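Local coordinates for protein tyrosyl-DNA phosphodiesterase 2 (Danio rerio, PDB 4F1H) that belongs to the endonuclease/exonuclease/phosphatase family of DNase I-like fold and is seen here with bound DNA and a magnesium ion, at residues W9-L14 with R24-Y29; A46-L51 with Y58-G63; E85-P90 with L131-Q136; K137-P142 with G165-V170. All coordinates share one frame; numbering follows the deposited sequence. Where two conformers were deposited one is given.

Interaction 1: W9-L14 with R24-Y29; sequences WNVDGL and RGLCSY
The indole of Trp9 points its six-membered ring edge-on at one face of the Tyr29 ring. The pair is T-shaped. The two ring centroids lie 5.3 Å apart and the planes meet at 72°. Trp9 CH2 sits over the tyrosine face, displaced toward the rim, and comes within 3.7 Å of Tyr29 CD2. Beside this edge, Leu26 reaches the indole at an oblique angle, with Leu26 CD1 3.5 Å from Trp9 CE3. The CG of Leu26 is anti to the backbone N (chi1 171°), which carries its two methyls to Trp9 and Val11. The second methyl, Leu26 CD2, meets Val11 CG1 at 3.9 Å. These residues belong to a beta-alpha-beta unit formed by strand 4-10, helix 19-33 and strand 37-43. The contact joins the end of the first strand to the helix that packs on the sheet. The far side of the indole is fixed by Trp9 NE1, which is hydrogen-bonded to the backbone O of His241. At the strand end the chain makes an Asx turn: Asp12 N donates to Asn10 OD1 at 2.9 Å. Asn10 ND2 bonds to Asp152, and the Asn10 side chain also packs on a phosphate of the bound DNA.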
loop_
_atom_site.group_PDB
_atom_site.type_symbol
_atom_site.label_atom_id
_atom_site.label_comp_id
_atom_site.label_asym_id
_atom_site.label_seq_id
_atom_site.Cartn_x
_atom_site.Cartn_y
_atom_site.Cartn_z
ATOM N N TRP B 9 19.737 -1.550 -10.999
ATOM C CA TRP B 9 20.218 -0.157 -10.899
ATOM C C TRP B 9 19.582 0.731 -11.954
ATOM O O TRP B 9 19.649 0.437 -13.157
ATOM C CB TRP B 9 21.734 -0.137 -11.065
ATOM C CG TRP B 9 22.465 0.977 -10.360
ATOM C CD1 TRP B 9 21.995 2.213 -9.980
ATOM C CD2 TRP B 9 23.830 0.908 -9.920
ATOM N NE1 TRP B 9 23.014 2.926 -9.340
ATOM C CE2 TRP B 9 24.146 2.153 -9.334
ATOM C CE3 TRP B 9 24.822 -0.066 -10.030
ATOM C CZ2 TRP B 9 25.407 2.437 -8.774
ATOM C CZ3 TRP B 9 26.117 0.227 -9.485
ATOM C CH2 TRP B 9 26.371 1.473 -8.870
ATOM N N ASN B 10 19.002 1.855 -11.518
ATOM C CA ASN B 10 18.612 2.899 -12.461
ATOM C C ASN B 10 19.868 3.757 -12.669
ATOM O O ASN B 10 20.357 4.407 -11.732
ATOM C CB ASN B 10 17.440 3.715 -11.853
ATOM C CG ASN B 10 17.036 4.888 -12.715
ATOM O OD1 ASN B 10 17.873 5.494 -13.382
ATOM N ND2 ASN B 10 15.756 5.246 -12.684
ATOM N N VAL B 11 20.373 3.751 -13.914
ATOM C CA VAL B 11 21.664 4.372 -14.248
ATOM C C VAL B 11 21.577 5.858 -14.532
ATOM O O VAL B 11 22.606 6.498 -14.765
ATOM C CB VAL B 11 22.384 3.633 -15.415
ATOM C CG1 VAL B 11 22.476 2.130 -15.062
ATOM C CG2 VAL B 11 21.620 3.829 -16.769
ATOM N N ASP B 12 20.355 6.399 -14.531
ATOM C CA ASP B 12 20.153 7.845 -14.718
ATOM C C ASP B 12 20.747 8.321 -16.058
ATOM O O ASP B 12 21.468 9.314 -16.115
ATOM C CB ASP B 12 20.719 8.673 -13.572
ATOM C CG ASP B 12 20.181 10.099 -13.542
ATOM O OD1 ASP B 12 19.262 10.431 -14.329
ATOM O OD2 ASP B 12 20.663 10.886 -12.708
ATOM N N GLY B 13 20.386 7.636 -17.132
ATOM C CA GLY B 13 20.802 8.018 -18.469
ATOM C C GLY B 13 20.278 9.368 -18.941
ATOM O O GLY B 13 20.813 9.921 -19.904
ATOM N N LEU B 14 19.223 9.880 -18.303
ATOM C CA LEU B 14 18.718 11.233 -18.634
ATOM C C LEU B 14 19.643 12.343 -18.119
ATOM O O LEU B 14 19.531 13.496 -18.543
ATOM C CB LEU B 14 17.301 11.408 -18.092
ATOM C CG LEU B 14 16.303 10.494 -18.841
ATOM C CD1 LEU B 14 14.873 10.567 -18.237
ATOM C CD2 LEU B 14 16.260 10.771 -20.365
ATOM N N ARG B 24 31.509 3.868 -16.897
ATOM C CA ARG B 24 32.735 3.200 -16.472
ATOM C C ARG B 24 32.646 2.786 -15.012
ATOM O O ARG B 24 33.108 1.692 -14.616
ATOM C CB ARG B 24 33.939 4.119 -16.706
ATOM C CG ARG B 24 34.798 3.707 -17.874
ATOM C CD ARG B 24 36.120 4.468 -17.868
ATOM N NE ARG B 24 35.901 5.907 -18.031
ATOM C CZ ARG B 24 35.612 6.486 -19.199
ATOM N NH1 ARG B 24 35.417 7.805 -19.267
ATOM N NH2 ARG B 24 35.515 5.742 -20.303
ATOM N N GLY B 25 32.051 3.661 -14.211
ATOM C CA GLY B 25 31.742 3.348 -12.817
ATOM C C GLY B 25 30.879 2.101 -12.686
ATOM O O GLY B 25 31.179 1.189 -11.907
ATOM N N LEU B 26 29.784 2.048 -13.445
ATOM C CA LEU B 26 28.946 0.862 -13.398
ATOM C C LEU B 26 29.744 -0.376 -13.793
ATOM O O LEU B 26 29.609 -1.419 -13.174
ATOM C CB LEU B 26 27.704 1.028 -14.306
ATOM C CG LEU B 26 26.861 -0.228 -14.515
ATOM C CD1 LEU B 26 26.242 -0.715 -13.209
ATOM C CD2 LEU B 26 25.752 0.091 -15.559
ATOM N N CYS B 27 30.561 -0.267 -14.838
ATOM C CA CYS B 27 31.327 -1.429 -15.298
ATOM C C CYS B 27 32.293 -1.922 -14.238
ATOM O O CYS B 27 32.550 -3.144 -14.149
ATOM C CB CYS B 27 32.100 -1.114 -16.572
ATOM S SG CYS B 27 30.974 -0.984 -17.996
ATOM N N SER B 28 32.826 -1.000 -13.437
ATOM C CA SER B 28 33.721 -1.400 -12.332
ATOM C C SER B 28 32.952 -2.244 -11.308
ATOM O O SER B 28 33.452 -3.262 -10.807
ATOM C CB SER B 28 34.338 -0.174 -11.659
ATOM O OG SER B 28 35.189 -0.553 -10.578
ATOM N N TYR B 29 31.707 -1.853 -11.026
ATOM C CA TYR B 29 30.862 -2.666 -10.159
ATOM C C TYR B 29 30.573 -4.017 -10.731
ATOM O O TYR B 29 30.566 -5.011 -9.987
ATOM C CB TYR B 29 29.540 -1.957 -9.742
ATOM C CG TYR B 29 29.783 -0.902 -8.680
ATOM C CD1 TYR B 29 29.872 -1.249 -7.331
ATOM C CD2 TYR B 29 29.967 0.431 -9.040
ATOM C CE1 TYR B 29 30.128 -0.257 -6.362
ATOM C CE2 TYR B 29 30.220 1.428 -8.101
ATOM C CZ TYR B 29 30.298 1.072 -6.759
ATOM O OH TYR B 29 30.593 2.084 -5.849
#

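Interaction 2: A46-L51 with Y58-G63; sequences AYVQYL and YLFFEG
Helix 46-51 runs nearly antiparallel to strand 58-62, at 165°, with the two axes 11.0 Å apart at their closest. Side chains that point from each element toward the other fill the gap. Phe60 reaches from the strand to two residues one helical turn apart. In the conformer modelled for Val48, Phe60 CD2 lies 3.9 Å from Val48 CG2. Phe60 CE2 lies 3.9 Å from Leu51 CB. The tip of the ring also nears the backbone, with Phe60 CZ 3.7 Å from Leu51 O. The valine and the phenyl ring pass side by side, pointing opposite ways. On the outer side, Glu62 extends toward Val48 from the strand. In the same valine conformer its carboxylate rests against both methyls, and Glu62 OE2 is 3.7 Å from Val48 CG1. Helix 45-54 thus packs on the edge strand of the six-stranded sheet, where Met73 of strand 69-75 also touches Phe60. Glu62 OE1 forms a salt bridge with Lys52 of the same helix. The contact is therefore apolar at Phe60, and the carboxylate at its edge is probably neutralised largely by Lys52.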
loop_
_atom_site.group_PDB
_atom_site.type_symbol
_atom_site.label_atom_id
_atom_site.label_comp_id
_atom_site.label_asym_id
_atom_site.label_seq_id
_atom_site.Cartn_x
_atom_site.Cartn_y
_atom_site.Cartn_z
ATOM N N ALA B 46 23.576 5.668 -26.090
ATOM C CA ALA B 46 25.025 5.944 -25.881
ATOM C C ALA B 46 25.564 5.096 -24.739
ATOM O O ALA B 46 26.654 4.543 -24.815
ATOM C CB ALA B 46 25.255 7.411 -25.583
ATOM N N TYR B 47 24.781 5.000 -23.672
ATOM C CA TYR B 47 25.173 4.236 -22.495
ATOM C C TYR B 47 25.263 2.729 -22.779
ATOM O O TYR B 47 26.248 2.077 -22.431
ATOM C CB TYR B 47 24.150 4.531 -21.389
ATOM C CG TYR B 47 24.630 4.242 -19.975
ATOM C CD1 TYR B 47 24.728 2.928 -19.520
ATOM C CD2 TYR B 47 24.942 5.277 -19.112
ATOM C CE1 TYR B 47 25.152 2.657 -18.228
ATOM C CE2 TYR B 47 25.392 5.019 -17.795
ATOM C CZ TYR B 47 25.452 3.713 -17.378
ATOM O OH TYR B 47 25.885 3.485 -16.099
ATOM N N VAL B 48 24.237 2.167 -23.411
ATOM C CA VAL B 48 24.228 0.738 -23.631
ATOM C C VAL B 48 25.295 0.376 -24.674
ATOM O O VAL B 48 25.840 -0.723 -24.643
ATOM C CB VAL B 48 22.806 0.197 -23.990
ATOM C CG1 VAL B 48 22.518 0.348 -25.466
ATOM C CG2 VAL B 48 22.681 -1.260 -23.568
ATOM N N GLN B 49 25.602 1.328 -25.561
ATOM C CA GLN B 49 26.660 1.178 -26.565
ATOM C C GLN B 49 27.971 0.937 -25.817
ATOM O O GLN B 49 28.675 -0.056 -26.069
ATOM C CB GLN B 49 26.744 2.438 -27.453
ATOM C CG GLN B 49 27.474 2.251 -28.783
ATOM C CD GLN B 49 27.509 3.522 -29.658
ATOM O OE1 GLN B 49 26.597 4.351 -29.630
ATOM N NE2 GLN B 49 28.566 3.656 -30.444
ATOM N N TYR B 50 28.266 1.803 -24.851
ATOM C CA TYR B 50 29.463 1.608 -24.035
ATOM C C TYR B 50 29.478 0.266 -23.275
ATOM O O TYR B 50 30.482 -0.463 -23.289
ATOM C CB TYR B 50 29.687 2.757 -23.062
ATOM C CG TYR B 50 30.988 2.537 -22.339
ATOM C CD1 TYR B 50 32.201 2.593 -23.034
ATOM C CD2 TYR B 50 31.014 2.177 -20.995
ATOM C CE1 TYR B 50 33.415 2.348 -22.395
ATOM C CE2 TYR B 50 32.233 1.939 -20.340
ATOM C CZ TYR B 50 33.424 2.028 -21.053
ATOM O OH TYR B 50 34.630 1.790 -20.429
ATOM N N LEU B 51 28.391 -0.051 -22.574
ATOM C CA LEU B 51 28.352 -1.306 -21.816
ATOM C C LEU B 51 28.576 -2.570 -22.647
ATOM O O LEU B 51 29.223 -3.504 -22.184
ATOM C CB LEU B 51 27.021 -1.463 -21.076
ATOM C CG LEU B 51 26.593 -0.453 -20.034
ATOM C CD1 LEU B 51 25.220 -0.903 -19.520
ATOM C CD2 LEU B 51 27.603 -0.431 -18.884
ATOM N N TYR B 58 28.324 -10.680 -20.901
ATOM C CA TYR B 58 26.863 -10.604 -20.767
ATOM C C TYR B 58 26.133 -10.585 -22.099
ATOM O O TYR B 58 26.610 -9.966 -23.072
ATOM C CB TYR B 58 26.457 -9.360 -19.946
ATOM C CG TYR B 58 26.858 -9.499 -18.498
ATOM C CD1 TYR B 58 28.112 -9.078 -18.074
ATOM C CD2 TYR B 58 25.985 -10.054 -17.558
ATOM C CE1 TYR B 58 28.509 -9.246 -16.715
ATOM C CE2 TYR B 58 26.362 -10.187 -16.195
ATOM C CZ TYR B 58 27.623 -9.803 -15.809
ATOM O OH TYR B 58 27.965 -9.971 -14.458
ATOM N N LEU B 59 24.974 -11.243 -22.103
ATOM C CA LEU B 59 23.979 -11.174 -23.172
ATOM C C LEU B 59 22.983 -10.078 -22.772
ATOM O O LEU B 59 22.456 -10.117 -21.646
ATOM C CB LEU B 59 23.284 -12.533 -23.262
ATOM C CG LEU B 59 22.036 -12.627 -24.142
ATOM C CD1 LEU B 59 22.391 -12.267 -25.585
ATOM C CD2 LEU B 59 21.461 -14.073 -24.041
ATOM N N PHE B 60 22.692 -9.147 -23.694
ATOM C CA PHE B 60 21.884 -7.951 -23.380
ATOM C C PHE B 60 20.490 -8.043 -24.020
ATOM O O PHE B 60 20.376 -8.400 -25.206
ATOM C CB PHE B 60 22.543 -6.725 -23.998
ATOM C CG PHE B 60 23.693 -6.170 -23.210
ATOM C CD1 PHE B 60 24.909 -6.833 -23.171
ATOM C CD2 PHE B 60 23.565 -4.952 -22.555
ATOM C CE1 PHE B 60 25.986 -6.321 -22.450
ATOM C CE2 PHE B 60 24.651 -4.417 -21.845
ATOM C CZ PHE B 60 25.860 -5.115 -21.791
ATOM N N PHE B 61 19.441 -7.688 -23.263
ATOM C CA PHE B 61 18.100 -7.471 -23.822
ATOM C C PHE B 61 17.691 -6.068 -23.449
ATOM O O PHE B 61 17.862 -5.667 -22.308
ATOM C CB PHE B 61 17.129 -8.480 -23.231
ATOM C CG PHE B 61 17.408 -9.868 -23.691
ATOM C CD1 PHE B 61 16.885 -10.318 -24.908
ATOM C CD2 PHE B 61 18.301 -10.684 -22.993
ATOM C CE1 PHE B 61 17.206 -11.593 -25.398
ATOM C CE2 PHE B 61 18.628 -11.963 -23.472
ATOM C CZ PHE B 61 18.088 -12.416 -24.682
ATOM N N GLU B 62 17.145 -5.323 -24.405
ATOM C CA GLU B 62 16.793 -3.919 -24.163
ATOM C C GLU B 62 15.287 -3.704 -24.313
ATOM O O GLU B 62 14.628 -4.351 -25.158
ATOM C CB GLU B 62 17.587 -3.014 -25.139
ATOM C CG GLU B 62 19.142 -3.076 -24.958
ATOM C CD GLU B 62 19.937 -2.438 -26.147
ATOM O OE1 GLU B 62 21.013 -2.996 -26.505
ATOM O OE2 GLU B 62 19.496 -1.395 -26.692
ATOM N N GLY B 63 14.723 -2.797 -23.503
ATOM C CA GLY B 63 13.279 -2.599 -23.483
ATOM C C GLY B 63 12.713 -1.688 -24.547
ATOM O O GLY B 63 11.491 -1.608 -24.712
#

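Interaction 3: E85-P90 with L131-Q136; sequences EIICFP and LRVVLQ
Phe89 and Val133 make the tighter part of this contact. The methyl Val133 CG1 lies at the edge of the Phe89 ring, close to its plane, and is 4.0 Å from Phe89 CE1. Val133 CB stands just behind it, 4.2 Å from the same ring atom. The CG1 of Val133 is anti to the backbone N (chi1 170°), which brings this branch to the phenyl edge. Phe89 is buried, and the end of its ring, CE1 and CZ, reaches the helix from the loop. Val134, the next residue of the helix, offers its CG2 to the far end of the ring, 4.3 Å from Phe89 CZ and oblique to the ring plane. Arg96 and Ser115 also pack on Phe89.

The other part is looser. Ile87 CG2 approaches Val133 CG1 only to 4.4 Å, and both of these residues are partly exposed. Ile87 also packs against Leu98 and Ile100 of the adjoining strand 97-105. Between the two segments the contacts are all apolar, and the total buried surface is a modest 143 Å². The arrangement joins the end of strand 80-88, and the loop that follows it, to a helix on one side of the seven-stranded sheet. Helices packed outside a pair of central sheets are characteristic of the DNase I-like alpha/beta sandwich.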
loop_
_atom_site.group_PDB
_atom_site.type_symbol
_atom_site.label_atom_id
_atom_site.label_comp_id
_atom_site.label_asym_id
_atom_site.label_seq_id
_atom_site.Cartn_x
_atom_site.Cartn_y
_atom_site.Cartn_z
ATOM N N GLU B 85 10.173 -11.434 -23.605
ATOM C CA GLU B 85 9.038 -10.706 -24.169
ATOM C C GLU B 85 8.879 -9.387 -23.454
ATOM O O GLU B 85 9.445 -9.168 -22.368
ATOM C CB GLU B 85 7.732 -11.484 -24.051
ATOM C CG GLU B 85 7.274 -11.681 -22.633
ATOM C CD GLU B 85 6.083 -12.610 -22.586
ATOM O OE1 GLU B 85 6.218 -13.725 -22.034
ATOM O OE2 GLU B 85 5.030 -12.237 -23.146
ATOM N N ILE B 86 8.145 -8.484 -24.100
ATOM C CA ILE B 86 7.868 -7.183 -23.504
ATOM C C ILE B 86 6.384 -7.028 -23.391
ATOM O O ILE B 86 5.648 -7.202 -24.388
ATOM C CB ILE B 86 8.455 -6.049 -24.352
ATOM C CG1 ILE B 86 10.003 -6.099 -24.255
ATOM C CG2 ILE B 86 7.901 -4.711 -23.860
ATOM C CD1 ILE B 86 10.766 -5.102 -25.130
ATOM N N ILE B 87 5.918 -6.713 -22.187
ATOM C CA ILE B 87 4.476 -6.489 -21.992
ATOM C C ILE B 87 4.323 -4.967 -21.974
ATOM O O ILE B 87 4.997 -4.281 -21.211
ATOM C CB ILE B 87 3.979 -7.048 -20.636
ATOM C CG1 ILE B 87 4.324 -8.549 -20.443
ATOM C CG2 ILE B 87 2.467 -6.814 -20.476
ATOM C CD1 ILE B 87 3.778 -9.451 -21.506
ATOM N N CYS B 88 3.462 -4.451 -22.848
ATOM C CA CYS B 88 3.173 -3.024 -22.953
ATOM C C CYS B 88 2.287 -2.570 -21.785
ATOM O O CYS B 88 1.466 -3.349 -21.283
ATOM C CB CYS B 88 2.481 -2.796 -24.312
ATOM S SG CYS B 88 1.517 -1.280 -24.474
ATOM N N PHE B 89 2.482 -1.333 -21.308
ATOM C CA PHE B 89 1.606 -0.739 -20.285
ATOM C C PHE B 89 0.737 0.251 -21.082
ATOM O O PHE B 89 1.215 1.297 -21.493
ATOM C CB PHE B 89 2.455 0.075 -19.275
ATOM C CG PHE B 89 3.232 -0.733 -18.283
ATOM C CD1 PHE B 89 2.873 -2.030 -17.950
ATOM C CD2 PHE B 89 4.370 -0.166 -17.687
ATOM C CE1 PHE B 89 3.620 -2.775 -17.011
ATOM C CE2 PHE B 89 5.116 -0.864 -16.732
ATOM C CZ PHE B 89 4.757 -2.192 -16.402
ATOM N N PRO B 90 -0.527 -0.093 -21.367
ATOM C CA PRO B 90 -1.319 0.661 -22.356
ATOM C C PRO B 90 -1.482 2.154 -22.069
ATOM O O PRO B 90 -1.570 2.940 -23.022
ATOM C CB PRO B 90 -2.689 -0.027 -22.311
ATOM C CG PRO B 90 -2.415 -1.395 -21.781
ATOM C CD PRO B 90 -1.227 -1.276 -20.852
ATOM N N LEU B 131 1.830 -1.436 -11.381
ATOM C CA LEU B 131 2.169 -2.393 -10.346
ATOM C C LEU B 131 1.201 -3.571 -10.378
ATOM O O LEU B 131 1.611 -4.727 -10.229
ATOM C CB LEU B 131 2.164 -1.744 -8.960
ATOM C CG LEU B 131 2.329 -2.725 -7.814
ATOM C CD1 LEU B 131 3.779 -3.314 -7.764
ATOM C CD2 LEU B 131 2.073 -1.915 -6.533
ATOM N N ARG B 132 -0.090 -3.299 -10.608
ATOM C CA ARG B 132 -1.029 -4.430 -10.676
ATOM C C ARG B 132 -0.676 -5.405 -11.795
ATOM O O ARG B 132 -0.743 -6.631 -11.587
ATOM C CB ARG B 132 -2.463 -3.928 -10.875
ATOM C CG ARG B 132 -3.022 -3.243 -9.665
ATOM C CD ARG B 132 -4.450 -2.810 -10.004
ATOM N NE ARG B 132 -4.968 -1.931 -8.967
ATOM C CZ ARG B 132 -5.491 -2.369 -7.828
ATOM N NH1 ARG B 132 -5.577 -3.680 -7.598
ATOM N NH2 ARG B 132 -5.937 -1.498 -6.927
ATOM N N VAL B 133 -0.257 -4.878 -12.948
ATOM C CA VAL B 133 0.164 -5.720 -14.081
ATOM C C VAL B 133 1.392 -6.548 -13.694
ATOM O O VAL B 133 1.437 -7.761 -13.972
ATOM C CB VAL B 133 0.430 -4.895 -15.353
ATOM C CG1 VAL B 133 1.094 -5.762 -16.442
ATOM C CG2 VAL B 133 -0.864 -4.301 -15.871
ATOM N N VAL B 134 2.363 -5.913 -13.016
ATOM C CA VAL B 134 3.558 -6.646 -12.561
ATOM C C VAL B 134 3.222 -7.788 -11.621
ATOM O O VAL B 134 3.677 -8.916 -11.819
ATOM C CB VAL B 134 4.592 -5.723 -11.877
ATOM C CG1 VAL B 134 5.751 -6.540 -11.273
ATOM C CG2 VAL B 134 5.122 -4.699 -12.889
ATOM N N LEU B 135 2.396 -7.500 -10.610
ATOM C CA LEU B 135 2.107 -8.516 -9.602
ATOM C C LEU B 135 1.287 -9.656 -10.207
ATOM O O LEU B 135 1.485 -10.829 -9.840
ATOM C CB LEU B 135 1.440 -7.906 -8.354
ATOM C CG LEU B 135 2.249 -6.825 -7.630
ATOM C CD1 LEU B 135 1.356 -6.186 -6.552
ATOM C CD2 LEU B 135 3.541 -7.410 -7.003
ATOM N N GLN B 136 0.405 -9.329 -11.152
ATOM C CA GLN B 136 -0.365 -10.369 -11.837
ATOM C C GLN B 136 0.546 -11.288 -12.642
ATOM O O GLN B 136 0.359 -12.508 -12.630
ATOM C CB GLN B 136 -1.461 -9.782 -12.733
ATOM C CG GLN B 136 -2.380 -10.873 -13.308
ATOM C CD GLN B 136 -3.114 -11.674 -12.228
ATOM O OE1 GLN B 136 -3.335 -11.190 -11.111
ATOM N NE2 GLN B 136 -3.487 -12.911 -12.559
#

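Interaction 4: K137-P142 with G165-V170; sequences KIKEAP and GLPAGV
Val170 N donates to Pro167 O at 3.0 Å, the bond that closes a type II beta turn from Pro167 to Val170. The turn holds both of its end residues against the last turn of helix 124-140. Gly169, at the third position, has positive phi (93°), a backbone shape that suits glycine. Pro167 meets Lys139. Here the aliphatic part of the lysine does the touching: Lys139 CD lies 3.6 Å from Pro167 CB, and Lys139 CG is 3.6 Å from Pro167 CG. Two methylenes of the lysine cross the CB-CG side of the pyrrolidine ring at a slant. The chain turns about the CG-CD bond (chi3 53°), which joins the two carbons that touch the proline. Lys139 is exposed, so this is the outer part of the contact. The inner part is Ile138 with Val170, both buried. Their branch methyls meet, with Ile138 CG2 3.7 Å from Val170 CG2. With CG1 of Val170 anti to the backbone N (chi1 -178°), CG2 is the branch that meets Ile138. Apolar packing alone joins the two segments, and the polar bond of the turn lies within one of them. Around this pair, Phe209 of strand 202-211 touches both Ile138 and Val170. Met113 of strand 108-114 and Val147 and Phe149 of strand 145-150 also pack on Ile138. Leu135, one turn earlier on the helix, lies against Pro167. The end of helix 124-140 is thus set between the seven-stranded sheet and the loop that leads into strand 170-172.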
loop_
_atom_site.group_PDB
_atom_site.type_symbol
_atom_site.label_atom_id
_atom_site.label_comp_id
_atom_site.label_asym_id
_atom_site.label_seq_id
_atom_site.Cartn_x
_atom_site.Cartn_y
_atom_site.Cartn_z
ATOM N N LYS B 137 1.572 -10.720 -13.295
ATOM C CA LYS B 137 2.487 -11.544 -14.073
ATOM C C LYS B 137 3.363 -12.404 -13.163
ATOM O O LYS B 137 3.698 -13.539 -13.520
ATOM C CB LYS B 137 3.366 -10.690 -14.988
ATOM C CG LYS B 137 2.595 -9.953 -16.059
ATOM C CD LYS B 137 2.018 -10.909 -17.098
ATOM C CE LYS B 137 1.091 -10.140 -18.041
ATOM N NZ LYS B 137 0.428 -10.987 -19.075
ATOM N N ILE B 138 3.733 -11.895 -11.991
ATOM C CA ILE B 138 4.499 -12.706 -11.037
ATOM C C ILE B 138 3.636 -13.882 -10.558
ATOM O O ILE B 138 4.111 -15.025 -10.524
ATOM C CB ILE B 138 4.941 -11.889 -9.806
ATOM C CG1 ILE B 138 5.919 -10.800 -10.227
ATOM C CG2 ILE B 138 5.552 -12.786 -8.701
ATOM C CD1 ILE B 138 6.336 -9.866 -9.020
ATOM N N LYS B 139 2.384 -13.604 -10.182
ATOM C CA LYS B 139 1.452 -14.673 -9.782
ATOM C C LYS B 139 1.277 -15.763 -10.836
ATOM O O LYS B 139 1.254 -16.964 -10.508
ATOM C CB LYS B 139 0.077 -14.088 -9.492
ATOM C CG LYS B 139 -0.025 -13.259 -8.239
ATOM C CD LYS B 139 -1.488 -12.924 -7.959
ATOM C CE LYS B 139 -2.374 -14.171 -7.922
ATOM N NZ LYS B 139 -3.804 -13.820 -7.656
ATOM N N GLU B 140 1.156 -15.355 -12.098
ATOM C CA GLU B 140 0.826 -16.289 -13.186
ATOM C C GLU B 140 2.017 -16.930 -13.854
ATOM O O GLU B 140 1.866 -17.724 -14.779
ATOM C CB GLU B 140 0.054 -15.555 -14.282
ATOM C CG GLU B 140 -1.286 -14.984 -13.834
ATOM C CD GLU B 140 -1.943 -14.180 -14.953
ATOM O OE1 GLU B 140 -1.269 -13.927 -15.984
ATOM O OE2 GLU B 140 -3.129 -13.802 -14.801
ATOM N N ALA B 141 3.219 -16.585 -13.419
ATOM C CA ALA B 141 4.402 -17.139 -14.060
ATOM C C ALA B 141 4.389 -18.665 -13.883
ATOM O O ALA B 141 3.854 -19.156 -12.889
ATOM C CB ALA B 141 5.656 -16.543 -13.410
ATOM N N PRO B 142 4.998 -19.397 -14.833
ATOM C CA PRO B 142 5.010 -20.876 -14.797
ATOM C C PRO B 142 5.393 -21.429 -13.421
ATOM O O PRO B 142 6.337 -20.939 -12.790
ATOM C CB PRO B 142 6.091 -21.242 -15.826
ATOM C CG PRO B 142 6.100 -20.116 -16.786
ATOM C CD PRO B 142 5.756 -18.870 -15.983
ATOM N N GLY B 165 -1.600 -5.064 -1.151
ATOM C CA GLY B 165 -0.376 -5.707 -0.704
ATOM C C GLY B 165 0.138 -6.681 -1.763
ATOM O O GLY B 165 -0.467 -6.843 -2.841
ATOM N N LEU B 166 1.274 -7.311 -1.465
ATOM C CA LEU B 166 1.846 -8.305 -2.367
ATOM C C LEU B 166 1.015 -9.575 -2.266
ATOM O O LEU B 166 0.533 -9.911 -1.193
ATOM C CB LEU B 166 3.299 -8.617 -1.987
ATOM C CG LEU B 166 4.253 -7.423 -1.998
ATOM C CD1 LEU B 166 5.639 -7.872 -1.586
ATOM C CD2 LEU B 166 4.275 -6.822 -3.392
ATOM N N PRO B 167 0.848 -10.281 -3.387
ATOM C CA PRO B 167 0.064 -11.528 -3.387
ATOM C C PRO B 167 0.713 -12.615 -2.558
ATOM O O PRO B 167 1.921 -12.608 -2.343
ATOM C CB PRO B 167 0.100 -11.972 -4.850
ATOM C CG PRO B 167 0.546 -10.788 -5.638
ATOM C CD PRO B 167 1.392 -9.963 -4.719
ATOM N N ALA B 168 -0.084 -13.582 -2.102
ATOM C CA ALA B 168 0.476 -14.689 -1.321
ATOM C C ALA B 168 1.586 -15.388 -2.112
ATOM O O ALA B 168 1.433 -15.614 -3.321
ATOM C CB ALA B 168 -0.619 -15.676 -0.946
ATOM N N GLY B 169 2.706 -15.697 -1.451
ATOM C CA GLY B 169 3.826 -16.365 -2.116
ATOM C C GLY B 169 4.861 -15.371 -2.653
ATOM O O GLY B 169 5.949 -15.774 -3.101
ATOM N N VAL B 170 4.525 -14.083 -2.624
ATOM C CA VAL B 170 5.437 -13.052 -3.156
ATOM C C VAL B 170 5.978 -12.170 -2.036
ATOM O O VAL B 170 5.199 -11.633 -1.248
ATOM C CB VAL B 170 4.733 -12.186 -4.193
ATOM C CG1 VAL B 170 5.717 -11.128 -4.802
ATOM C CG2 VAL B 170 4.173 -13.059 -5.316
#

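Interactions 1 and 2 adjoin, with centres 11 Å apart. Helices 19-33 and 45-54 meet between them: Leu26 CD2 is 3.4 Å from Tyr47 OH, and Cys27 SG is 3.5 Å from Leu51 CD2. Both contacts reach the six-stranded sheet. Interactions 3 and 4 share helix 124-140, and their centres are 13 Å apart. Leu135 links them by packing on Leu166. These two lie across the chain's centre from interaction 1. Between the two groups, Ile86 CD1 touches Gly63 O at 3.6 Å. Interaction 1 is nearest the DNA, its closest atom about 3 Å away, and the Val11 side chain is about 9 Å from the magnesium ion. Nearest atoms of interactions 2, 3 and 4 are about 13, 12 and 15 Å from the DNA.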